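Local coordinates for CRISPR-associated protein, Cse1 family (Acidimicrobium ferrooxidans, PDB 4H3T) that probably serves as the large Cse1 subunit of the type I-E CRISPR surveillance complex Cascade, which as in relatives would take part in recognising invading DNA, at residues D34-A39 with L61-R66; L38-V43 with A83-E88; D92-R97 with P235-D240; I67-K72 with G229-V234. The protein carries 1 engineered substitution. All blocks are in the same frame, centred on the assembly; numbering follows the deposited sequence.

Contact 1. Residues D34-A39 with L61-R66; sequences DIFVLA and LALAYR
F36 drives its ring from helix 32-37 against the flank of helix 52-68, where L63 and A64 receive it. The far end of the ring does the touching, and it divides its corners between two neighbours: CE2 lies 3.8 Å from CG of L63, while CE1 sits 3.8 Å from CB of A64. Between them CZ comes down on the helix backbone itself, 3.7 Å from N of A64. The ring is tilted, so neither helix residue meets it squarely, and the side chains of F36 and L63 run at a slant to one another. L63 contributes its inner carbons; with CG anti to the backbone N (chi1 -154°) its CB and CG are what F36 feels. The small side chain of A64 probably allows the ring to come this close to the main chain. The next layer comes from helix 88-98, where I91 packs on F36 and Y94 on L63. All three touching residues are buried, and no hydrogen bond crosses between the two segments. What joins these helices here is therefore van der Waals contact, an aromatic end fitted against aliphatic carbon and the main chain, with 129 Å² buried between the segments.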
# COMPACT_ATOMS: atom_id res chain seq x y z
N ASP A 34 -2.26 -14.52 -20.68
CA ASP A 34 -3.37 -13.61 -21.01
C ASP A 34 -3.31 -12.27 -20.29
O ASP A 34 -3.70 -11.28 -20.86
CB ASP A 34 -4.74 -14.28 -20.76
CG ASP A 34 -5.14 -15.16 -21.93
OD1 ASP A 34 -4.45 -15.10 -22.98
OD2 ASP A 34 -6.11 -15.94 -21.79
N ILE A 35 -2.77 -12.21 -19.10
CA ILE A 35 -2.70 -10.91 -18.43
C ILE A 35 -1.76 -9.93 -19.24
O ILE A 35 -2.02 -8.73 -19.27
CB ILE A 35 -2.36 -11.05 -16.91
CG1 ILE A 35 -3.09 -9.95 -16.11
CG2 ILE A 35 -0.89 -11.09 -16.67
CD1 ILE A 35 -2.86 -9.90 -14.68
N PHE A 36 -0.78 -10.45 -19.96
CA PHE A 36 0.10 -9.64 -20.80
C PHE A 36 -0.52 -9.42 -22.16
O PHE A 36 -0.61 -8.30 -22.62
CB PHE A 36 1.48 -10.34 -20.93
CG PHE A 36 2.30 -9.99 -19.72
CD1 PHE A 36 2.92 -8.76 -19.63
CD2 PHE A 36 2.44 -10.89 -18.67
CE1 PHE A 36 3.65 -8.42 -18.53
CE2 PHE A 36 3.14 -10.52 -17.52
CZ PHE A 36 3.76 -9.30 -17.47
N VAL A 37 -0.98 -10.49 -22.80
CA VAL A 37 -1.55 -10.38 -24.17
C VAL A 37 -2.77 -9.45 -24.15
O VAL A 37 -2.90 -8.62 -25.04
CB VAL A 37 -1.89 -11.78 -24.74
CG1 VAL A 37 -2.62 -11.67 -26.10
CG2 VAL A 37 -0.61 -12.59 -24.88
N LEU A 38 -3.59 -9.52 -23.08
CA LEU A 38 -4.83 -8.73 -23.00
C LEU A 38 -4.73 -7.50 -22.09
O LEU A 38 -5.76 -6.87 -21.82
CB LEU A 38 -5.95 -9.65 -22.51
CG LEU A 38 -6.22 -10.92 -23.32
CD1 LEU A 38 -7.32 -11.73 -22.69
CD2 LEU A 38 -6.58 -10.61 -24.73
N ALA A 39 -3.52 -7.10 -21.65
CA ALA A 39 -3.34 -5.99 -20.71
C ALA A 39 -4.00 -4.67 -21.16
O ALA A 39 -4.56 -3.97 -20.33
CB ALA A 39 -1.86 -5.75 -20.46
N LEU A 61 5.18 -7.25 -12.72
CA LEU A 61 6.23 -6.31 -13.18
C LEU A 61 7.58 -7.00 -13.37
O LEU A 61 8.29 -6.70 -14.30
CB LEU A 61 6.39 -5.20 -12.16
CG LEU A 61 5.26 -4.14 -12.13
CD1 LEU A 61 5.37 -3.28 -10.84
CD2 LEU A 61 5.27 -3.27 -13.40
N ALA A 62 7.97 -7.92 -12.45
CA ALA A 62 9.20 -8.68 -12.63
C ALA A 62 9.14 -9.44 -13.94
O ALA A 62 10.13 -9.53 -14.68
CB ALA A 62 9.41 -9.63 -11.47
N LEU A 63 7.98 -10.04 -14.23
CA LEU A 63 7.78 -10.80 -15.49
C LEU A 63 7.87 -9.85 -16.72
O LEU A 63 8.51 -10.19 -17.72
CB LEU A 63 6.40 -11.37 -15.33
CG LEU A 63 5.89 -12.61 -16.00
CD1 LEU A 63 7.02 -13.59 -16.50
CD2 LEU A 63 4.95 -13.28 -15.00
N ALA A 64 7.29 -8.62 -16.62
CA ALA A 64 7.36 -7.63 -17.71
C ALA A 64 8.80 -7.26 -18.06
O ALA A 64 9.13 -7.29 -19.24
CB ALA A 64 6.58 -6.39 -17.36
N TYR A 65 9.66 -6.96 -17.05
CA TYR A 65 11.07 -6.62 -17.33
C TYR A 65 11.79 -7.75 -18.08
O TYR A 65 12.65 -7.49 -18.96
CB TYR A 65 11.82 -6.32 -16.03
CG TYR A 65 11.59 -4.94 -15.49
CD1 TYR A 65 12.11 -3.82 -16.13
CD2 TYR A 65 11.01 -4.77 -14.23
CE1 TYR A 65 12.02 -2.55 -15.55
CE2 TYR A 65 10.92 -3.52 -13.65
CZ TYR A 65 11.42 -2.40 -14.31
OH TYR A 65 11.26 -1.16 -13.71
N ARG A 66 11.44 -9.01 -17.76
CA ARG A 66 12.07 -10.17 -18.40
C ARG A 66 11.50 -10.41 -19.77
O ARG A 66 12.28 -10.76 -20.69
CB ARG A 66 11.95 -11.44 -17.53
CG ARG A 66 12.62 -11.38 -16.14
CD ARG A 66 14.11 -11.06 -16.27
NE ARG A 66 14.82 -12.17 -16.91
CZ ARG A 66 16.04 -12.11 -17.45
NH1 ARG A 66 16.70 -10.95 -17.51
NH2 ARG A 66 16.60 -13.20 -17.92

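Contact 2. Residues L38-V43 with A83-E88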
# COMPACT_ATOMS: atom_id res chain seq x y z
N LEU A 38 -3.59 -9.52 -23.08
CA LEU A 38 -4.83 -8.73 -23.00
C LEU A 38 -4.73 -7.50 -22.09
O LEU A 38 -5.76 -6.87 -21.82
CB LEU A 38 -5.95 -9.65 -22.51
CG LEU A 38 -6.22 -10.92 -23.32
CD1 LEU A 38 -7.32 -11.73 -22.69
CD2 LEU A 38 -6.58 -10.61 -24.73
N ALA A 39 -3.52 -7.10 -21.65
CA ALA A 39 -3.34 -5.99 -20.71
C ALA A 39 -4.00 -4.67 -21.16
O ALA A 39 -4.56 -3.97 -20.33
CB ALA A 39 -1.86 -5.75 -20.46
N HIS A 40 -4.05 -4.39 -22.47
CA HIS A 40 -4.68 -3.17 -23.01
C HIS A 40 -6.23 -3.23 -22.98
O HIS A 40 -6.88 -2.23 -23.25
CB HIS A 40 -4.19 -2.93 -24.43
CG HIS A 40 -4.54 -4.04 -25.37
ND1 HIS A 40 -4.04 -5.32 -25.19
CD2 HIS A 40 -5.38 -4.04 -26.43
CE1 HIS A 40 -4.56 -6.05 -26.17
NE2 HIS A 40 -5.35 -5.32 -26.95
N THR A 41 -6.83 -4.41 -22.69
CA THR A 41 -8.30 -4.61 -22.65
C THR A 41 -8.78 -4.71 -21.19
O THR A 41 -9.98 -4.82 -20.93
CB THR A 41 -8.71 -5.89 -23.43
OG1 THR A 41 -8.40 -7.05 -22.66
CG2 THR A 41 -8.10 -5.99 -24.81
N ILE A 42 -7.84 -4.71 -20.24
CA ILE A 42 -8.11 -4.87 -18.80
C ILE A 42 -8.02 -3.57 -18.11
O ILE A 42 -7.09 -2.81 -18.37
CB ILE A 42 -7.09 -5.92 -18.24
CG1 ILE A 42 -7.36 -7.31 -18.90
CG2 ILE A 42 -7.12 -5.99 -16.74
CD1 ILE A 42 -6.23 -8.38 -18.65
N VAL A 43 -8.98 -3.29 -17.22
CA VAL A 43 -8.99 -2.10 -16.36
C VAL A 43 -7.89 -2.26 -15.32
O VAL A 43 -7.03 -1.38 -15.15
CB VAL A 43 -10.37 -1.86 -15.67
CG1 VAL A 43 -10.33 -0.69 -14.65
CG2 VAL A 43 -11.43 -1.57 -16.73
N ALA A 83 3.03 2.33 -28.34
CA ALA A 83 2.41 1.13 -28.92
C ALA A 83 1.08 0.87 -28.20
O ALA A 83 0.89 1.43 -27.12
CB ALA A 83 3.34 -0.08 -28.80
N ASP A 84 0.17 0.05 -28.75
CA ASP A 84 -1.14 -0.13 -28.11
C ASP A 84 -1.31 -1.46 -27.37
O ASP A 84 -2.33 -1.65 -26.71
CB ASP A 84 -2.27 0.03 -29.12
CG ASP A 84 -2.44 -1.13 -30.05
OD1 ASP A 84 -1.41 -1.73 -30.45
OD2 ASP A 84 -3.61 -1.46 -30.37
N ARG A 85 -0.37 -2.39 -27.53
CA ARG A 85 -0.45 -3.68 -26.87
C ARG A 85 0.96 -4.28 -26.77
O ARG A 85 1.90 -3.81 -27.45
CB ARG A 85 -1.41 -4.61 -27.64
CG ARG A 85 -0.93 -4.95 -29.02
CD ARG A 85 -1.83 -5.89 -29.84
NE ARG A 85 -3.24 -5.51 -29.93
CZ ARG A 85 -3.75 -4.57 -30.73
NH1 ARG A 85 -5.05 -4.32 -30.73
NH2 ARG A 85 -2.95 -3.85 -31.53
N PHE A 86 1.09 -5.29 -25.94
CA PHE A 86 2.35 -6.01 -25.79
C PHE A 86 2.43 -7.08 -26.90
O PHE A 86 1.42 -7.57 -27.38
CB PHE A 86 2.48 -6.66 -24.40
CG PHE A 86 2.61 -5.70 -23.23
CD1 PHE A 86 3.61 -4.73 -23.22
CD2 PHE A 86 1.76 -5.78 -22.15
CE1 PHE A 86 3.78 -3.90 -22.09
CE2 PHE A 86 1.95 -4.98 -21.02
CZ PHE A 86 2.95 -4.04 -21.01
N SER A 87 3.64 -7.39 -27.30
CA SER A 87 3.93 -8.36 -28.34
C SER A 87 3.62 -9.78 -27.87
O SER A 87 4.29 -10.28 -26.96
CB SER A 87 5.41 -8.28 -28.71
OG SER A 87 5.79 -9.33 -29.58
N GLU A 88 2.64 -10.45 -28.56
CA GLU A 88 2.35 -11.86 -28.29
C GLU A 88 3.56 -12.76 -28.49
O GLU A 88 3.71 -13.77 -27.78
CB GLU A 88 1.23 -12.41 -29.18
CG GLU A 88 -0.15 -11.95 -28.78
CD GLU A 88 -1.25 -12.69 -29.50
OE1 GLU A 88 -2.21 -12.02 -29.95
OE2 GLU A 88 -1.19 -13.93 -29.58
O HOH W 1 -1.18 -5.80 -24.28
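The turn that leads out of helix 32-37 into strand 42-45 meets the loop joining helices 74-82 and 88-98, and the pairing centres on H40 and R85. CB of R85 stands over one face of the imidazole in a CH-pi contact, 3.7 Å from the centroid of the H40 ring and 14° off its normal. The opposite face carries CG2 of T41, leaving the ring held between an aliphatic carbon and a methyl. CB of H40 also comes within 3.2 Å of O of D84, a plain close approach. Beyond CB the arginine bends at chi3 and brings NE to 3.7 Å from NE2 of H40, its guanidinium turned 80° from the imidazole plane; this is no hydrogen bond. The guanidinium instead forms a salt bridge with its neighbour, NH2 of R85 lying 2.7 Å from OD2 of D84. With chi1 at 61°, CG of H40 sits between its own backbone N and carbonyl carbon, a turn that carries ND1 toward a bridging water. That water is 3.0 Å from ND1 of H40 and accepts from N of F86 at 2.9 Å. An alanine in place of H40 would probably cost the water its imidazole partner and leave the R85 methylene without the ring it covers. Deeper in, CB of A39 rests 3.9 Å from CE2 of F86. From helix 210-217, R211 makes a cation-pi contact with F86 and L214 packs on it; I42 opens strand 42-45, an outer strand of the three-stranded antiparallel sheet, paired with 18-22.

Contact 3. Residues D92-R97 with P235-D240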
# COMPACT_ATOMS: atom_id res chain seq x y z
N ASP A 92 5.04 -15.19 -25.72
CA ASP A 92 5.08 -16.64 -25.97
C ASP A 92 6.51 -17.19 -26.04
O ASP A 92 6.73 -18.27 -25.52
CB ASP A 92 4.25 -17.01 -27.22
CG ASP A 92 2.75 -16.89 -26.97
OD1 ASP A 92 2.31 -17.04 -25.78
OD2 ASP A 92 2.01 -16.60 -27.92
N ASP A 93 7.49 -16.44 -26.55
CA ASP A 93 8.89 -16.91 -26.49
C ASP A 93 9.35 -17.04 -25.02
O ASP A 93 10.00 -18.02 -24.67
CB ASP A 93 9.85 -15.95 -27.23
CG ASP A 93 9.72 -15.92 -28.74
OD1 ASP A 93 9.06 -16.85 -29.30
OD2 ASP A 93 10.26 -14.96 -29.36
N TYR A 94 8.99 -16.08 -24.17
CA TYR A 94 9.40 -16.16 -22.76
C TYR A 94 8.76 -17.37 -22.07
O TYR A 94 9.47 -18.16 -21.46
CB TYR A 94 9.08 -14.85 -22.01
CG TYR A 94 9.62 -14.85 -20.60
CD1 TYR A 94 10.94 -14.50 -20.33
CD2 TYR A 94 8.83 -15.26 -19.54
CE1 TYR A 94 11.44 -14.54 -19.04
CE2 TYR A 94 9.35 -15.40 -18.27
CZ TYR A 94 10.63 -14.99 -18.01
OH TYR A 94 11.08 -15.08 -16.71
N PHE A 95 7.43 -17.53 -22.18
CA PHE A 95 6.75 -18.66 -21.51
C PHE A 95 7.10 -20.00 -22.13
O PHE A 95 7.13 -20.97 -21.38
CB PHE A 95 5.23 -18.45 -21.43
CG PHE A 95 4.84 -17.43 -20.40
CD1 PHE A 95 5.22 -17.58 -19.07
CD2 PHE A 95 4.16 -16.27 -20.76
CE1 PHE A 95 4.86 -16.64 -18.12
CE2 PHE A 95 3.85 -15.30 -19.81
CZ PHE A 95 4.27 -15.46 -18.51
N ALA A 96 7.50 -20.07 -23.41
CA ALA A 96 7.98 -21.35 -23.97
C ALA A 96 9.29 -21.71 -23.25
O ALA A 96 9.45 -22.84 -22.83
CB ALA A 96 8.19 -21.27 -25.49
N ARG A 97 10.19 -20.72 -23.03
CA ARG A 97 11.46 -20.98 -22.32
C ARG A 97 11.28 -21.34 -20.84
O ARG A 97 12.01 -22.18 -20.35
CB ARG A 97 12.40 -19.75 -22.43
CG ARG A 97 13.70 -19.75 -21.60
CD ARG A 97 14.82 -20.59 -22.18
NE ARG A 97 16.06 -20.53 -21.39
CZ ARG A 97 16.33 -21.23 -20.28
NH1 ARG A 97 15.42 -22.05 -19.77
NH2 ARG A 97 17.50 -21.10 -19.68
N PRO A 235 14.35 -13.03 -11.87
CA PRO A 235 13.39 -13.40 -10.83
C PRO A 235 13.64 -14.81 -10.28
O PRO A 235 14.40 -15.58 -10.85
CB PRO A 235 12.05 -13.30 -11.56
CG PRO A 235 12.38 -13.63 -12.95
CD PRO A 235 13.70 -13.07 -13.21
N ALA A 236 12.93 -15.13 -9.21
CA ALA A 236 13.10 -16.37 -8.46
C ALA A 236 12.98 -17.64 -9.33
O ALA A 236 13.75 -18.58 -9.11
CB ALA A 236 12.13 -16.42 -7.30
N TRP A 237 12.04 -17.65 -10.27
CA TRP A 237 11.80 -18.82 -11.14
C TRP A 237 12.86 -18.98 -12.21
O TRP A 237 12.87 -20.02 -12.83
CB TRP A 237 10.40 -18.80 -11.80
CG TRP A 237 10.16 -17.61 -12.64
CD1 TRP A 237 10.66 -17.36 -13.90
CD2 TRP A 237 9.49 -16.42 -12.22
NE1 TRP A 237 10.22 -16.14 -14.32
CE2 TRP A 237 9.55 -15.51 -13.29
CE3 TRP A 237 8.80 -16.06 -11.06
CZ2 TRP A 237 8.98 -14.25 -13.21
CZ3 TRP A 237 8.24 -14.80 -10.99
CH2 TRP A 237 8.28 -13.94 -12.09
N GLU A 238 13.79 -18.02 -12.41
CA GLU A 238 14.93 -18.20 -13.30
C GLU A 238 16.11 -18.61 -12.50
O GLU A 238 17.09 -19.01 -13.05
CB GLU A 238 15.27 -16.92 -14.09
CG GLU A 238 14.18 -16.56 -15.09
CD GLU A 238 14.60 -15.48 -16.05
OE1 GLU A 238 15.79 -15.40 -16.39
OE2 GLU A 238 13.72 -14.69 -16.46
N ARG A 239 16.06 -18.49 -11.18
CA ARG A 239 17.20 -18.89 -10.34
C ARG A 239 17.07 -20.38 -9.97
O ARG A 239 16.03 -21.01 -10.18
CB ARG A 239 17.22 -17.97 -9.09
CG ARG A 239 17.39 -16.50 -9.47
CD ARG A 239 16.89 -15.50 -8.39
NE ARG A 239 18.03 -15.02 -7.63
CZ ARG A 239 18.75 -13.93 -7.90
NH1 ARG A 239 19.80 -13.63 -7.17
NH2 ARG A 239 18.39 -13.12 -8.88
N ASP A 240 18.13 -20.94 -9.48
CA ASP A 240 18.08 -22.30 -8.97
C ASP A 240 17.01 -22.39 -7.86
O ASP A 240 16.91 -21.46 -7.04
CB ASP A 240 19.41 -22.70 -8.35
CG ASP A 240 20.55 -22.87 -9.32
OD1 ASP A 240 20.28 -23.05 -10.53
OD2 ASP A 240 21.71 -22.77 -8.88
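Y94 swings CG anti to its backbone nitrogen (chi1 -174°), which carries the hydroxyl across to W237 and E238. CG of W237 lies between its backbone N and carbonyl carbon, and the indole N-H is thereby presented to the tyrosine oxygen. The hydroxyl works both ways. It accepts from NE1 of W237, 2.8 Å from OH of Y94, in a nearly straight bond (164°) that lies in the indole plane. It then donates to E238, with OH of Y94 2.7 Å from OE2, reaching that oxygen on its anti side and 20° out of the carboxylate plane. Both partners stand at the edge of the phenol ring, near its plane. The W237 side chain runs at about a right angle to that of Y94, whereas Y94 and E238 extend toward each other from opposite directions. CG of P235 rests on one face of the indole. A phenylalanine in place of Y94 would probably leave the indole N-H without its acceptor and OE2 of E238 without the hydroxyl donor. OE2 also forms a salt bridge with R66 of helix 52-68, a second grip that is likely to steady the carboxylate. The result is a largely buried hydrogen-bond chain, N-H to hydroxyl to carboxylate, tying helix 88-98 to the loop between helix 210-217 and strand 248-249.

Contact 4. Residues I67-K72 with G229-V234; sequences ILRGPK and GGEDDV
Helix 52-68 ends as R69 takes a left-handed backbone conformation (phi 54°, psi 46°), and across from it G230 to D233 form a type I beta turn, closed by N of D233 bonding to O of G230 at 3.1 Å. This is a meeting of a helix C-terminus with a beta turn at the protein surface, and two long side chains make it. R69 starts with CG anti to its carbonyl carbon, runs extended through chi2 and then bends at chi3, which brings the guanidinium round toward the turn. E231, the second residue of the turn, reaches back with an extended chain. The two side chains cross at a slant, and their flat ends are turned 49° from one another. With both residues exposed and only 53 Å² buried between the segments, the pairing is probably weak. Firmer anchors lie on each flank: the carboxylate of D233 accepts from the backbone N of C255 and of D256, while P71, which follows a cis peptide bond, has a backbone hydrogen bond with W221. At the centre remains one long salt bridge, NH1 of R69 to OE2 of E231 at 3.7 Å.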
# COMPACT_ATOMS: atom_id res chain seq x y z
N ILE A 67 10.17 -10.28 -19.95
CA ILE A 67 9.58 -10.49 -21.28
C ILE A 67 10.06 -9.37 -22.22
O ILE A 67 10.39 -9.63 -23.36
CB ILE A 67 8.02 -10.53 -21.22
CG1 ILE A 67 7.50 -11.82 -20.57
CG2 ILE A 67 7.42 -10.34 -22.61
CD1 ILE A 67 6.06 -11.72 -20.04
N LEU A 68 10.00 -8.12 -21.77
CA LEU A 68 10.35 -7.00 -22.65
C LEU A 68 11.88 -6.79 -22.76
O LEU A 68 12.33 -6.00 -23.61
CB LEU A 68 9.67 -5.74 -22.06
CG LEU A 68 8.11 -5.83 -21.99
CD1 LEU A 68 7.54 -4.65 -21.22
CD2 LEU A 68 7.47 -5.86 -23.36
N ARG A 69 12.69 -7.44 -21.88
CA ARG A 69 14.15 -7.27 -21.85
C ARG A 69 14.41 -5.78 -21.73
O ARG A 69 15.27 -5.22 -22.34
CB ARG A 69 14.81 -7.90 -23.09
CG ARG A 69 14.47 -9.40 -23.11
CD ARG A 69 15.20 -10.23 -24.14
NE ARG A 69 16.66 -10.12 -24.01
CZ ARG A 69 17.42 -10.72 -23.09
NH1 ARG A 69 18.74 -10.54 -23.09
NH2 ARG A 69 16.86 -11.48 -22.14
N GLY A 70 13.69 -5.16 -20.84
CA GLY A 70 13.76 -3.72 -20.69
C GLY A 70 12.47 -3.26 -20.06
O GLY A 70 11.75 -4.08 -19.50
N PRO A 71 12.21 -1.94 -20.04
CA PRO A 71 12.94 -0.87 -20.77
C PRO A 71 14.25 -0.46 -20.10
O PRO A 71 14.33 -0.25 -18.89
CB PRO A 71 11.93 0.28 -20.77
CG PRO A 71 11.14 0.08 -19.50
CD PRO A 71 10.98 -1.42 -19.42
N LYS A 72 15.30 -0.34 -20.88
CA LYS A 72 16.59 0.07 -20.34
C LYS A 72 16.65 1.57 -20.18
O LYS A 72 17.45 2.06 -19.38
CB LYS A 72 17.76 -0.40 -21.27
CG LYS A 72 18.07 0.47 -22.42
CD LYS A 72 19.18 -0.18 -23.24
CE LYS A 72 19.64 0.68 -24.37
NZ LYS A 72 20.82 0.08 -25.04
N GLY A 229 18.08 -2.24 -11.72
CA GLY A 229 17.61 -3.25 -12.67
C GLY A 229 18.60 -3.39 -13.79
O GLY A 229 19.45 -2.53 -13.94
N GLY A 230 18.50 -4.47 -14.55
CA GLY A 230 19.42 -4.72 -15.66
C GLY A 230 19.26 -6.10 -16.21
O GLY A 230 18.53 -6.92 -15.67
N GLU A 231 19.99 -6.42 -17.25
CA GLU A 231 19.97 -7.74 -17.90
C GLU A 231 20.26 -8.90 -16.99
O GLU A 231 19.65 -9.96 -17.18
CB GLU A 231 21.00 -7.76 -19.08
CG GLU A 231 20.49 -7.01 -20.28
CD GLU A 231 21.33 -7.28 -21.52
OE1 GLU A 231 22.57 -7.34 -21.39
OE2 GLU A 231 20.74 -7.52 -22.60
N ASP A 232 21.14 -8.74 -15.98
CA ASP A 232 21.47 -9.83 -15.06
C ASP A 232 20.54 -9.93 -13.86
O ASP A 232 20.77 -10.79 -13.02
CB ASP A 232 22.90 -9.65 -14.51
CG ASP A 232 23.97 -9.62 -15.59
OD1 ASP A 232 23.92 -10.49 -16.50
OD2 ASP A 232 24.85 -8.74 -15.52
N ASP A 233 19.53 -9.09 -13.75
CA ASP A 233 18.61 -9.11 -12.59
C ASP A 233 17.46 -10.06 -12.90
O ASP A 233 16.58 -9.72 -13.67
CB ASP A 233 18.13 -7.69 -12.29
CG ASP A 233 16.93 -7.61 -11.38
OD1 ASP A 233 16.86 -8.42 -10.41
OD2 ASP A 233 16.06 -6.76 -11.62
N VAL A 234 17.49 -11.28 -12.36
CA VAL A 234 16.51 -12.28 -12.73
C VAL A 234 15.57 -12.65 -11.55
O VAL A 234 15.94 -12.65 -10.39
CB VAL A 234 17.17 -13.54 -13.40
CG1 VAL A 234 18.05 -13.12 -14.58
CG2 VAL A 234 17.97 -14.37 -12.42

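All four contacts lie on the same side of the chain's centre, in one region of helices, loops and a small sheet of the Cse1 fold. Contacts 1 and 2 are closest, with centres about 9 Å apart, and share L38 and A39; contacts 2 and 3 are farthest, about 21 Å between centres. Helix 52-68 supplies one segment each to contacts 1 and 4. Along the chain contacts 1 and 2 start from the same stretch and close before contact 3 opens; contact 4 opens after contact 1 closes and crosses contacts 2 and 3. R66 bridges contacts 1 and 3. Contacts 1, 3 and 4 thus converge on helices 52-68 and 88-98, with contact 2 at the loop leading into 88-98.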